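Local coordinates for protein GH18 chiitnase (Pseudoalteromonas aurantia, PDB 6K7Z) that probably hydrolyses the beta-1,4 linkages inside chitin chains, acting as a family 18 endochitinase, at residues K3-Y8 against G256-Q261; S19-D24 against D269-I274; A121-A126 against G165-Y170; D129-L134 against V171-L176. All coordinates share one frame; numbering follows the deposited sequence.

Contact 1 (K3-Y8 against G256-Q261); sequences KTITYY and GIMNWQ
The carbonyl oxygen of Ile5 is gripped from two directions: Asn259 N donates to Ile5 O at 2.9 Å, and a water gives a second hydrogen bond to the same atom at 2.8 Å. That water also donates to Ile257 O, which in turn accepts from Ile5 N. Together with the bonds from Ile257 N to Lys3 O and from Tyr7 N to Asn259 O, the direct bonds join strand 3-8 in parallel to strand 256-260, the first and last strands of the (beta/alpha)8 barrel, where it closes. Outside the barrel wall, Thr6 and Asn259 lie side by side. Thr6 OG1, swung to the far side from the backbone N (chi1 -175°), donates to Asn259 OD1 at 2.6 Å, arriving 33° out of the amide plane, while Asn259 ND2 bonds Tyr23 OH. Shortening Asn259 to an alanine would probably leave the hydroxyls of Thr6 and Tyr23 each without this partner and let the Thr6 side chain turn. Ile5, Tyr7 and Met258 face the interior. Met258 folds back at chi2 and chi3 and sets SD 3.7 Å from Tyr7 CE1, at the ring edge, a Met-aromatic contact. Trp260 crosses Tyr7 at about a right angle, the ring planes 46° apart and Trp260 CE3 3.4 Å from Tyr7 CB; a cis peptide follows it, as commonly found at this strand end in family 18. Because Tyr7 OH bonds Asp113, within the DGVDIDYE sequence that matches the family signature, the apolar grip on this ring probably helps to hold an acidic group of the barrel centre in place.

Contact 2 (S19-D24 against D269-I274); sequences SELPYD and DWIKAI
Ile271 turns CG1 anti to its backbone N (chi1 -171°) and Tyr23 turns its ring back beside its own N (chi1 -76°), and together these rotations lay the isoleucine branch over one face of the tyrosine. Ile271 CG1 sits 3.6 Å from the centroid of the Tyr23 ring, 20° off the normal, in a CH-pi contact shifted toward the rim. The same side chain runs on along the ring: Ile271 CD1 is 3.5 Å from Tyr23 CE1, and Ile271 CB lies 3.5 Å from Tyr23 OH, the hydroxyl that accepts from Asn259 of strand 256-260. The other branch, Ile271 CG2, meets Pro22 CD at 4.0 Å, the two side chains sliding past each other in opposite directions. Pro22 is the centre of an inverse gamma turn, closed by a weak bond from Tyr23 N to Leu21 O, and the bend lets three successive residues reach the helix. Leu21 crosses the extended Lys272 chain at about a right angle, its CD2 3.6 Å from Lys272 CE, so the lysine contributes aliphatic carbon near the surface. Apolar contact alone carries the joint. It ties the loop leading into strand 25-33 to helix 269-277, the last helix of the barrel; Ile271 also touches Thr4 of strand 3-8, while Trp270 and Ile274 turn to strand 256-260 and helix 237-251.

Contact 3 (A121-A126 against G165-Y170); sequences AFTGQA and GYMAGY
Phe122 lies with one ring face flat against the backbone of Gly169. Gly169 CA is 3.5 Å from the centroid of the Phe122 ring and only 10° off its normal, a CH-pi contact almost over the ring centre. The approach depends on the missing side chain: a beta carbon built on Gly169 would run into Phe122 CD1. Around the rest of the ring, Met167 O comes within 3.4 Å of Phe122 CD2, and Phe122 CZ touches Tyr170 CD1 at 3.8 Å. Tyr160 adds an edge-to-face partner from outside the two segments. Both segments belong to loops that follow barrel strands: segment 121-126 comes after strand 111-115, and segment 165-170 leads into helix 169-177 some way after strand 151-154. In a (beta/alpha)8 barrel such strand-to-helix loops border the catalytic end. The second segment bends twice, through a type I turn from Gly165 to Ala168 and an inverse gamma turn centred on Ala168. Thr123 and Tyr166 form the outer half of the contact, their side chains crossing at about a right angle. Thr123 places CG2 beside its backbone N (chi1 66° for the hydroxyl), which directs the methyl over one face of Tyr166, 4.0 Å from the ring centroid. Its hydroxyl meanwhile bonds Ala120 O, fixing the rotation. The same methyl, Thr123 CG2, is 3.8 Å from Met167 CG, where the methionine chain folds at chi2 and chi3. On the inner side Tyr170 OH is bonded to His154 ND1.

Contact 4 (D129-L134 against V171-L176); sequences DGAQFL and VEVVEL
Glu172 stretches across to Ala131 fully extended, CG anti to the backbone N (chi1 -177°), and brings its carboxylate carbon CD to 3.4 Å from Ala131 CB. The carboxylate thus ends beside the start of helix 130-144. There Asp129, the N-cap, accepts from Gln132 N at OD1 (3.1 Å), the donor coming from above the carboxylate plane. A water lies between the two acids, 2.7 Å from Asp129 OD1 and 2.8 Å from Glu172 OE1, and can bridge them. The like charges stay apart, and the helix N-terminus probably eases their closeness. Were Glu172 cut back to an alanine, the water would probably lose one of its two carboxylates and the Ala131 methyl its cover. Deeper in, Val173 sets CG2 beside its backbone N, where the methyl meets Leu134 CB at 3.8 Å. Leu134 also swings its CG beside its N (chi1 -66°), and CD1 approaches the same methyl at 4.0 Å. The helix axes pass 8.8 Å apart at -34°, consecutive barrel helices after strands 111-115 and 151-154; on another side of helix 130-144, Phe133 packs against helix 93-106.

In the fold
The four contacts fall into two pairs within one (beta/alpha)8 barrel. Contacts 1 and 2, centres 9 Å apart, touch through Thr4 and the 22-24 loop; they cross along the chain and bring its two ends together, with strand 256-260 followed by helix 269-277. Contacts 3 and 4, centres 10 Å apart, share helix 169-177 and join directly where Ala121 O meets Gly130 N. All four of their segments come between the two halves of contact 1 in sequence. Contacts 2 and 3 lie about 35 Å apart between centres, on opposite sides of the chain's centre. One pair thus closes the barrel, and the other ties two consecutive strand-helix units.

Contact 1 (K3-Y8 against G256-Q261)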
loop_
_atom_site.group_PDB
_atom_site.type_symbol
_atom_site.label_atom_id
_atom_site.label_comp_id
_atom_site.label_asym_id
_atom_site.label_seq_id
_atom_site.Cartn_x
_atom_site.Cartn_y
_atom_site.Cartn_z
ATOM N N LYS A 3 -2.706 -12.960 2.753
ATOM C CA LYS A 3 -3.489 -12.178 1.806
ATOM C C LYS A 3 -2.635 -11.888 0.588
ATOM O O LYS A 3 -1.480 -11.777 0.735
ATOM C CB LYS A 3 -3.780 -10.826 2.412
ATOM C CG LYS A 3 -4.851 -10.729 3.464
ATOM C CD LYS A 3 -4.867 -9.342 4.075
ATOM C CE LYS A 3 -5.681 -9.288 5.351
ATOM N NZ LYS A 3 -5.491 -10.399 6.263
ATOM N N THR A 4 -3.254 -11.730 -0.564
ATOM C CA THR A 4 -2.601 -11.358 -1.816
ATOM C C THR A 4 -3.142 -9.986 -2.215
ATOM O O THR A 4 -4.296 -9.790 -2.220
ATOM C CB THR A 4 -2.752 -12.401 -2.909
ATOM O OG1 THR A 4 -4.092 -12.745 -3.069
ATOM C CG2 THR A 4 -1.914 -13.597 -2.523
ATOM N N ILE A 5 -2.223 -9.080 -2.516
ATOM C CA ILE A 5 -2.558 -7.685 -2.749
ATOM C C ILE A 5 -1.836 -7.218 -4.004
ATOM O O ILE A 5 -0.684 -7.595 -4.246
ATOM C CB ILE A 5 -2.180 -6.832 -1.524
ATOM C CG1 ILE A 5 -2.880 -7.398 -0.284
ATOM C CG2 ILE A 5 -2.542 -5.352 -1.731
ATOM C CD1 ILE A 5 -2.697 -6.599 0.940
ATOM N N THR A 6 -2.512 -6.408 -4.817
ATOM C CA THR A 6 -1.842 -5.819 -5.966
ATOM C C THR A 6 -2.272 -4.373 -6.105
ATOM O O THR A 6 -3.349 -3.984 -5.652
ATOM C CB THR A 6 -2.126 -6.595 -7.271
ATOM O OG1 THR A 6 -1.348 -6.041 -8.344
ATOM C CG2 THR A 6 -3.616 -6.570 -7.628
ATOM N N TYR A 7 -1.410 -3.574 -6.731
ATOM C CA TYR A 7 -1.742 -2.215 -7.139
ATOM C C TYR A 7 -2.135 -2.176 -8.609
ATOM O O TYR A 7 -1.499 -2.812 -9.453
ATOM C CB TYR A 7 -0.574 -1.258 -6.923
ATOM C CG TYR A 7 -0.347 -0.896 -5.480
ATOM C CD1 TYR A 7 0.356 -1.758 -4.639
ATOM C CD2 TYR A 7 -0.838 0.287 -4.959
ATOM C CE1 TYR A 7 0.554 -1.458 -3.316
ATOM C CE2 TYR A 7 -0.636 0.608 -3.619
ATOM C CZ TYR A 7 0.061 -0.273 -2.814
ATOM O OH TYR A 7 0.273 0.014 -1.497
ATOM N N TYR A 8 -3.180 -1.413 -8.916
ATOM C CA TYR A 8 -3.608 -1.215 -10.293
ATOM C C TYR A 8 -3.362 0.245 -10.651
ATOM O O TYR A 8 -4.079 1.132 -10.184
ATOM C CB TYR A 8 -5.070 -1.601 -10.467
ATOM C CG TYR A 8 -5.532 -1.592 -11.908
ATOM C CD1 TYR A 8 -5.310 -2.691 -12.716
ATOM C CD2 TYR A 8 -6.190 -0.498 -12.453
ATOM C CE1 TYR A 8 -5.730 -2.721 -14.027
ATOM C CE2 TYR A 8 -6.612 -0.519 -13.792
ATOM C CZ TYR A 8 -6.366 -1.639 -14.567
ATOM O OH TYR A 8 -6.773 -1.712 -15.897
ATOM N N GLY A 256 1.233 -11.869 4.115
ATOM C CA GLY A 256 0.857 -11.956 2.718
ATOM C C GLY A 256 1.926 -11.391 1.803
ATOM O O GLY A 256 3.033 -11.056 2.228
ATOM N N ILE A 257 1.548 -11.294 0.523
ATOM C CA ILE A 257 2.416 -10.817 -0.548
ATOM C C ILE A 257 1.680 -9.746 -1.330
ATOM O O ILE A 257 0.540 -9.961 -1.757
ATOM C CB ILE A 257 2.830 -11.955 -1.496
ATOM C CG1 ILE A 257 3.722 -12.959 -0.767
ATOM C CG2 ILE A 257 3.530 -11.383 -2.740
ATOM C CD1 ILE A 257 5.097 -12.395 -0.402
ATOM N N MET A 258 2.340 -8.611 -1.532
ATOM C CA MET A 258 1.850 -7.511 -2.355
ATOM C C MET A 258 2.702 -7.426 -3.614
ATOM O O MET A 258 3.862 -7.847 -3.612
ATOM C CB MET A 258 1.905 -6.186 -1.569
ATOM C CG MET A 258 1.545 -4.932 -2.389
ATOM S SD MET A 258 3.000 -4.206 -3.193
ATOM C CE MET A 258 3.739 -3.279 -1.856
ATOM N N ASN A 259 2.136 -6.916 -4.705
ATOM C CA ASN A 259 2.974 -6.675 -5.871
ATOM C C ASN A 259 2.691 -5.316 -6.489
ATOM O O ASN A 259 1.592 -4.756 -6.379
ATOM C CB ASN A 259 2.847 -7.784 -6.947
ATOM C CG ASN A 259 1.524 -7.749 -7.697
ATOM O OD1 ASN A 259 1.186 -6.769 -8.367
ATOM N ND2 ASN A 259 0.797 -8.856 -7.634
ATOM N N TRP A 260 3.730 -4.787 -7.114
ATOM C CA TRP A 260 3.619 -3.670 -8.040
ATOM C C TRP A 260 4.051 -4.242 -9.383
ATOM O O TRP A 260 5.198 -4.679 -9.497
ATOM C CB TRP A 260 4.523 -2.495 -7.624
ATOM C CG TRP A 260 4.398 -1.327 -8.554
ATOM C CD1 TRP A 260 5.102 -1.113 -9.712
ATOM C CD2 TRP A 260 3.468 -0.246 -8.443
ATOM N NE1 TRP A 260 4.683 0.056 -10.309
ATOM C CE2 TRP A 260 3.680 0.607 -9.550
ATOM C CE3 TRP A 260 2.491 0.099 -7.502
ATOM C CZ2 TRP A 260 2.939 1.780 -9.748
ATOM C CZ3 TRP A 260 1.762 1.256 -7.695
ATOM C CH2 TRP A 260 1.983 2.085 -8.811
ATOM N N GLN A 261 3.171 -4.317 -10.373
ATOM C CA GLN A 261 1.765 -3.949 -10.303
ATOM C C GLN A 261 0.974 -4.917 -11.181
ATOM O O GLN A 261 1.561 -5.672 -11.970
ATOM C CB GLN A 261 1.547 -2.501 -10.769
ATOM C CG GLN A 261 1.999 -2.230 -12.213
ATOM C CD GLN A 261 1.546 -0.866 -12.716
ATOM O OE1 GLN A 261 0.359 -0.535 -12.659
ATOM N NE2 GLN A 261 2.494 -0.062 -13.195
HETATM O O HOH W 1 0.472 -10.049 -4.790
#

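Contact 2 (S19-D24 against D269-I274)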
loop_
_atom_site.group_PDB
_atom_site.type_symbol
_atom_site.label_atom_id
_atom_site.label_comp_id
_atom_site.label_asym_id
_atom_site.label_seq_id
_atom_site.Cartn_x
_atom_site.Cartn_y
_atom_site.Cartn_z
ATOM N N SER A 19 -10.787 -10.063 -10.970
ATOM C CA SER A 19 -11.889 -10.760 -10.313
ATOM C C SER A 19 -11.798 -12.277 -10.450
ATOM O O SER A 19 -12.421 -12.994 -9.661
ATOM C CB SER A 19 -13.231 -10.283 -10.880
ATOM O OG SER A 19 -13.411 -10.807 -12.186
ATOM N N GLU A 20 -11.049 -12.785 -11.430
ATOM C CA GLU A 20 -10.916 -14.221 -11.625
ATOM C C GLU A 20 -9.563 -14.749 -11.174
ATOM O O GLU A 20 -9.219 -15.891 -11.481
ATOM C CB GLU A 20 -11.166 -14.584 -13.090
ATOM C CG GLU A 20 -12.430 -13.952 -13.666
ATOM C CD GLU A 20 -13.725 -14.501 -13.081
ATOM O OE1 GLU A 20 -13.686 -15.398 -12.215
ATOM O OE2 GLU A 20 -14.803 -14.013 -13.500
ATOM N N LEU A 21 -8.793 -13.950 -10.453
ATOM C CA LEU A 21 -7.467 -14.320 -9.999
ATOM C C LEU A 21 -7.437 -14.373 -8.477
ATOM O O LEU A 21 -8.332 -13.836 -7.813
ATOM C CB LEU A 21 -6.433 -13.319 -10.534
ATOM C CG LEU A 21 -6.257 -13.533 -12.036
ATOM C CD1 LEU A 21 -5.511 -12.352 -12.643
ATOM C CD2 LEU A 21 -5.514 -14.841 -12.294
ATOM N N PRO A 22 -6.464 -15.034 -7.901
ATOM C CA PRO A 22 -6.463 -15.229 -6.438
ATOM C C PRO A 22 -5.899 -14.029 -5.682
ATOM O O PRO A 22 -4.925 -14.137 -4.918
ATOM C CB PRO A 22 -5.605 -16.491 -6.280
ATOM C CG PRO A 22 -4.652 -16.430 -7.414
ATOM C CD PRO A 22 -5.397 -15.812 -8.562
ATOM N N TYR A 23 -6.505 -12.863 -5.907
ATOM C CA TYR A 23 -6.225 -11.660 -5.129
ATOM C C TYR A 23 -7.270 -11.482 -4.043
ATOM O O TYR A 23 -8.451 -11.769 -4.248
ATOM C CB TYR A 23 -6.214 -10.399 -5.998
ATOM C CG TYR A 23 -4.960 -10.257 -6.829
ATOM C CD1 TYR A 23 -3.734 -10.012 -6.222
ATOM C CD2 TYR A 23 -5.010 -10.360 -8.217
ATOM C CE1 TYR A 23 -2.577 -9.893 -6.972
ATOM C CE2 TYR A 23 -3.865 -10.235 -8.981
ATOM C CZ TYR A 23 -2.653 -9.999 -8.354
ATOM O OH TYR A 23 -1.518 -9.875 -9.125
ATOM N N ASP A 24 -6.831 -10.999 -2.889
ATOM C CA ASP A 24 -7.770 -10.602 -1.853
ATOM C C ASP A 24 -8.070 -9.116 -1.873
ATOM O O ASP A 24 -9.197 -8.717 -1.553
ATOM C CB ASP A 24 -7.233 -10.991 -0.476
ATOM C CG ASP A 24 -7.058 -12.477 -0.332
ATOM O OD1 ASP A 24 -8.042 -13.213 -0.573
ATOM O OD2 ASP A 24 -5.938 -12.910 0.002
ATOM N N ASP A 269 -0.055 -15.358 -14.213
ATOM C CA ASP A 269 0.802 -16.478 -13.827
ATOM C C ASP A 269 1.549 -16.201 -12.527
ATOM O O ASP A 269 1.730 -17.108 -11.707
ATOM C CB ASP A 269 1.801 -16.797 -14.936
ATOM C CG ASP A 269 1.142 -17.365 -16.156
ATOM O OD1 ASP A 269 0.009 -17.893 -16.040
ATOM O OD2 ASP A 269 1.761 -17.282 -17.231
ATOM N N TRP A 270 2.022 -14.968 -12.338
ATOM C CA TRP A 270 2.779 -14.635 -11.128
ATOM C C TRP A 270 1.919 -14.811 -9.883
ATOM O O TRP A 270 2.323 -15.482 -8.922
ATOM C CB TRP A 270 3.305 -13.197 -11.228
ATOM C CG TRP A 270 4.321 -12.737 -10.186
ATOM C CD1 TRP A 270 5.671 -12.660 -10.352
ATOM C CD2 TRP A 270 4.053 -12.222 -8.870
ATOM N NE1 TRP A 270 6.266 -12.155 -9.223
ATOM C CE2 TRP A 270 5.298 -11.877 -8.297
ATOM C CE3 TRP A 270 2.891 -12.025 -8.120
ATOM C CZ2 TRP A 270 5.412 -11.371 -7.013
ATOM C CZ3 TRP A 270 3.002 -11.519 -6.842
ATOM C CH2 TRP A 270 4.252 -11.190 -6.299
ATOM N N ILE A 271 0.713 -14.234 -9.889
ATOM C CA ILE A 271 -0.113 -14.325 -8.687
ATOM C C ILE A 271 -0.575 -15.754 -8.465
ATOM O O ILE A 271 -0.688 -16.201 -7.321
ATOM C CB ILE A 271 -1.295 -13.334 -8.740
ATOM C CG1 ILE A 271 -2.013 -13.298 -7.389
ATOM C CG2 ILE A 271 -2.296 -13.689 -9.846
ATOM C CD1 ILE A 271 -1.114 -12.953 -6.231
ATOM N N LYS A 272 -0.805 -16.519 -9.536
ATOM C CA LYS A 272 -1.182 -17.917 -9.344
ATOM C C LYS A 272 -0.070 -18.702 -8.644
ATOM O O LYS A 272 -0.335 -19.449 -7.696
ATOM C CB LYS A 272 -1.540 -18.549 -10.684
ATOM C CG LYS A 272 -2.892 -18.095 -11.247
ATOM C CD LYS A 272 -3.099 -18.726 -12.638
ATOM C CE LYS A 272 -4.143 -17.989 -13.422
ATOM N NZ LYS A 272 -4.355 -18.582 -14.780
ATOM N N ALA A 273 1.180 -18.523 -9.077
ATOM C CA ALA A 273 2.281 -19.257 -8.454
ATOM C C ALA A 273 2.526 -18.784 -7.020
ATOM O O ALA A 273 2.782 -19.599 -6.123
ATOM C CB ALA A 273 3.552 -19.115 -9.297
ATOM N N ILE A 274 2.440 -17.494 -6.776
ATOM C CA ILE A 274 2.647 -16.986 -5.455
ATOM C C ILE A 274 1.542 -17.453 -4.530
ATOM O O ILE A 274 1.793 -17.860 -3.451
ATOM C CB ILE A 274 2.709 -15.435 -5.459
ATOM C CG1 ILE A 274 4.019 -15.006 -6.045
ATOM C CG2 ILE A 274 2.526 -14.828 -4.093
ATOM C CD1 ILE A 274 5.193 -15.211 -5.132
#

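Contact 3 (A121-A126 against G165-Y170)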
loop_
_atom_site.group_PDB
_atom_site.type_symbol
_atom_site.label_atom_id
_atom_site.label_comp_id
_atom_site.label_asym_id
_atom_site.label_seq_id
_atom_site.Cartn_x
_atom_site.Cartn_y
_atom_site.Cartn_z
ATOM N N ALA A 121 10.144 13.962 5.550
ATOM C CA ALA A 121 9.361 14.362 6.712
ATOM C C ALA A 121 9.645 13.510 7.941
ATOM O O ALA A 121 9.152 13.838 9.025
ATOM C CB ALA A 121 7.864 14.330 6.377
ATOM N N PHE A 122 10.437 12.442 7.814
ATOM C CA PHE A 122 10.916 11.696 8.973
ATOM C C PHE A 122 12.314 12.123 9.411
ATOM O O PHE A 122 12.805 11.620 10.426
ATOM C CB PHE A 122 10.935 10.182 8.686
ATOM C CG PHE A 122 9.588 9.592 8.333
ATOM C CD1 PHE A 122 8.406 10.122 8.845
ATOM C CD2 PHE A 122 9.516 8.489 7.490
ATOM C CE1 PHE A 122 7.177 9.550 8.519
ATOM C CE2 PHE A 122 8.312 7.916 7.158
ATOM C CZ PHE A 122 7.126 8.446 7.663
ATOM N N THR A 123 12.972 13.017 8.663
ATOM C CA THR A 123 14.338 13.453 8.953
ATOM C C THR A 123 14.434 14.917 9.357
ATOM O O THR A 123 15.544 15.461 9.400
ATOM C CB THR A 123 15.245 13.234 7.744
ATOM O OG1 THR A 123 14.826 14.105 6.678
ATOM C CG2 THR A 123 15.188 11.792 7.285
ATOM N N GLY A 124 13.313 15.576 9.633
ATOM C CA GLY A 124 13.377 16.975 9.991
ATOM C C GLY A 124 13.629 17.927 8.842
ATOM O O GLY A 124 13.872 19.111 9.089
ATOM N N GLN A 125 13.565 17.458 7.593
ATOM C CA GLN A 125 13.916 18.275 6.436
ATOM C C GLN A 125 12.718 18.771 5.638
ATOM O O GLN A 125 12.912 19.454 4.629
ATOM C CB GLN A 125 14.849 17.500 5.495
ATOM C CG GLN A 125 16.231 17.208 6.057
ATOM C CD GLN A 125 17.032 18.473 6.297
ATOM O OE1 GLN A 125 17.167 19.316 5.404
ATOM N NE2 GLN A 125 17.559 18.620 7.508
ATOM N N ALA A 126 11.490 18.456 6.050
ATOM C CA ALA A 126 10.309 18.776 5.258
ATOM C C ALA A 126 9.454 19.891 5.844
ATOM O O ALA A 126 8.461 20.280 5.223
ATOM C CB ALA A 126 9.440 17.527 5.073
ATOM N N GLY A 165 16.389 3.709 13.426
ATOM C CA GLY A 165 16.827 4.346 12.207
ATOM C C GLY A 165 16.550 5.826 12.080
ATOM O O GLY A 165 15.661 6.298 12.690
ATOM N N TYR A 166 17.314 6.482 11.236
ATOM C CA TYR A 166 17.226 7.903 10.935
ATOM C C TYR A 166 15.959 8.293 10.183
ATOM O O TYR A 166 15.583 9.412 10.184
ATOM C CB TYR A 166 18.425 8.325 10.096
ATOM C CG TYR A 166 18.529 9.786 9.606
ATOM C CD1 TYR A 166 18.652 10.835 10.482
ATOM C CD2 TYR A 166 18.570 10.091 8.257
ATOM C CE1 TYR A 166 18.786 12.140 10.041
ATOM C CE2 TYR A 166 18.690 11.403 7.796
ATOM C CZ TYR A 166 18.792 12.430 8.705
ATOM O OH TYR A 166 18.934 13.743 8.259
ATOM N N MET A 167 15.327 7.336 9.532
ATOM C CA MET A 167 14.146 7.630 8.765
ATOM C C MET A 167 12.978 6.755 9.240
ATOM O O MET A 167 12.070 6.559 8.503
ATOM C CB MET A 167 14.399 7.198 7.315
ATOM C CG MET A 167 15.199 8.075 6.475
ATOM S SD MET A 167 16.823 7.436 6.450
ATOM C CE MET A 167 16.746 6.278 5.145
ATOM N N ALA A 168 13.046 6.256 10.465
ATOM C CA ALA A 168 12.093 5.254 10.931
ATOM C C ALA A 168 10.779 5.855 11.419
ATOM O O ALA A 168 10.296 5.521 12.506
ATOM C CB ALA A 168 12.717 4.415 12.042
ATOM N N GLY A 169 10.176 6.712 10.601
ATOM C CA GLY A 169 8.936 7.353 10.992
ATOM C C GLY A 169 7.814 6.387 11.317
ATOM O O GLY A 169 6.988 6.665 12.188
ATOM N N TYR A 170 7.762 5.236 10.636
ATOM C CA TYR A 170 6.647 4.324 10.865
ATOM C C TYR A 170 6.771 3.528 12.154
ATOM O O TYR A 170 5.774 2.949 12.596
ATOM C CB TYR A 170 6.481 3.364 9.683
ATOM C CG TYR A 170 5.471 3.866 8.702
ATOM C CD1 TYR A 170 5.805 4.844 7.780
ATOM C CD2 TYR A 170 4.164 3.395 8.720
ATOM C CE1 TYR A 170 4.873 5.309 6.871
ATOM C CE2 TYR A 170 3.208 3.876 7.816
ATOM C CZ TYR A 170 3.580 4.829 6.902
ATOM O OH TYR A 170 2.672 5.327 6.004
#

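Contact 4 (D129-L134 against V171-L176)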
loop_
_atom_site.group_PDB
_atom_site.type_symbol
_atom_site.label_atom_id
_atom_site.label_comp_id
_atom_site.label_asym_id
_atom_site.label_seq_id
_atom_site.Cartn_x
_atom_site.Cartn_y
_atom_site.Cartn_z
ATOM N N ASP A 129 6.049 17.366 10.731
ATOM C CA ASP A 129 6.300 16.081 11.373
ATOM C C ASP A 129 5.514 15.005 10.625
ATOM O O ASP A 129 4.288 14.939 10.731
ATOM C CB ASP A 129 5.895 16.166 12.841
ATOM C CG ASP A 129 6.330 14.960 13.649
ATOM O OD1 ASP A 129 6.411 13.850 13.087
ATOM O OD2 ASP A 129 6.582 15.131 14.861
ATOM N N GLY A 130 6.211 14.164 9.865
ATOM C CA GLY A 130 5.511 13.174 9.058
ATOM C C GLY A 130 4.861 12.077 9.884
ATOM O O GLY A 130 3.779 11.587 9.541
ATOM N N ALA A 131 5.514 11.662 10.970
ATOM C CA ALA A 131 4.922 10.647 11.831
ATOM C C ALA A 131 3.625 11.150 12.446
ATOM O O ALA A 131 2.606 10.450 12.432
ATOM C CB ALA A 131 5.916 10.229 12.916
ATOM N N GLN A 132 3.635 12.373 12.981
ATOM C CA GLN A 132 2.409 12.898 13.566
ATOM C C GLN A 132 1.331 13.098 12.508
ATOM O O GLN A 132 0.141 12.929 12.800
ATOM C CB GLN A 132 2.693 14.196 14.320
ATOM C CG GLN A 132 1.426 14.835 14.891
ATOM C CD GLN A 132 0.706 13.914 15.883
ATOM O OE1 GLN A 132 1.309 13.422 16.842
ATOM N NE2 GLN A 132 -0.584 13.658 15.632
ATOM N N PHE A 133 1.727 13.436 11.275
ATOM C CA PHE A 133 0.764 13.527 10.182
ATOM C C PHE A 133 0.094 12.181 9.944
ATOM O O PHE A 133 -1.139 12.084 9.884
ATOM C CB PHE A 133 1.457 14.012 8.912
ATOM C CG PHE A 133 0.617 13.861 7.672
ATOM C CD1 PHE A 133 -0.549 14.597 7.512
ATOM C CD2 PHE A 133 0.996 12.990 6.659
ATOM C CE1 PHE A 133 -1.319 14.465 6.372
ATOM C CE2 PHE A 133 0.231 12.843 5.511
ATOM C CZ PHE A 133 -0.935 13.581 5.363
ATOM N N LEU A 134 0.897 11.126 9.813
ATOM C CA LEU A 134 0.334 9.806 9.571
ATOM C C LEU A 134 -0.480 9.323 10.763
ATOM O O LEU A 134 -1.518 8.680 10.592
ATOM C CB LEU A 134 1.457 8.838 9.247
ATOM C CG LEU A 134 2.136 9.186 7.930
ATOM C CD1 LEU A 134 3.390 8.344 7.798
ATOM C CD2 LEU A 134 1.198 8.922 6.766
ATOM N N VAL A 171 7.959 3.468 12.758
ATOM C CA VAL A 171 8.058 2.930 14.116
ATOM C C VAL A 171 7.168 3.738 15.048
ATOM O O VAL A 171 6.342 3.189 15.785
ATOM C CB VAL A 171 9.519 2.930 14.599
ATOM C CG1 VAL A 171 9.595 2.588 16.088
ATOM C CG2 VAL A 171 10.340 1.932 13.799
ATOM N N GLU A 172 7.310 5.062 15.006
ATOM C CA GLU A 172 6.430 5.924 15.783
ATOM C C GLU A 172 4.979 5.720 15.382
ATOM O O GLU A 172 4.094 5.641 16.241
ATOM C CB GLU A 172 6.834 7.388 15.608
ATOM C CG GLU A 172 6.011 8.365 16.446
ATOM C CD GLU A 172 6.446 9.827 16.285
ATOM O OE1 GLU A 172 7.619 10.082 15.927
ATOM O OE2 GLU A 172 5.603 10.723 16.525
ATOM N N VAL A 173 4.711 5.615 14.078
ATOM C CA VAL A 173 3.334 5.437 13.627
ATOM C C VAL A 173 2.718 4.185 14.249
ATOM O O VAL A 173 1.651 4.247 14.875
ATOM C CB VAL A 173 3.268 5.397 12.088
ATOM C CG1 VAL A 173 1.869 5.020 11.631
ATOM C CG2 VAL A 173 3.660 6.753 11.503
ATOM N N VAL A 174 3.372 3.029 14.091
ATOM C CA VAL A 174 2.724 1.807 14.569
ATOM C C VAL A 174 2.643 1.802 16.089
ATOM O O VAL A 174 1.695 1.251 16.662
ATOM C CB VAL A 174 3.418 0.532 14.043
ATOM C CG1 VAL A 174 3.358 0.463 12.519
ATOM C CG2 VAL A 174 4.860 0.426 14.547
ATOM N N GLU A 175 3.601 2.434 16.764
ATOM C CA GLU A 175 3.546 2.496 18.219
ATOM C C GLU A 175 2.336 3.269 18.719
ATOM O O GLU A 175 1.768 2.915 19.755
ATOM C CB GLU A 175 4.827 3.117 18.752
ATOM C CG GLU A 175 5.953 2.099 18.808
ATOM C CD GLU A 175 7.301 2.724 19.030
ATOM O OE1 GLU A 175 7.431 3.961 18.913
ATOM O OE2 GLU A 175 8.235 1.961 19.311
ATOM N N LEU A 176 1.913 4.305 17.999
ATOM C CA LEU A 176 0.797 5.135 18.442
ATOM C C LEU A 176 -0.555 4.697 17.898
ATOM O O LEU A 176 -1.554 4.797 18.618
ATOM C CB LEU A 176 1.045 6.598 18.068
ATOM C CG LEU A 176 1.776 7.446 19.122
ATOM C CD1 LEU A 176 0.978 7.467 20.423
ATOM C CD2 LEU A 176 3.186 6.950 19.369
HETATM O O HOH W 2 8.118 12.579 14.714
#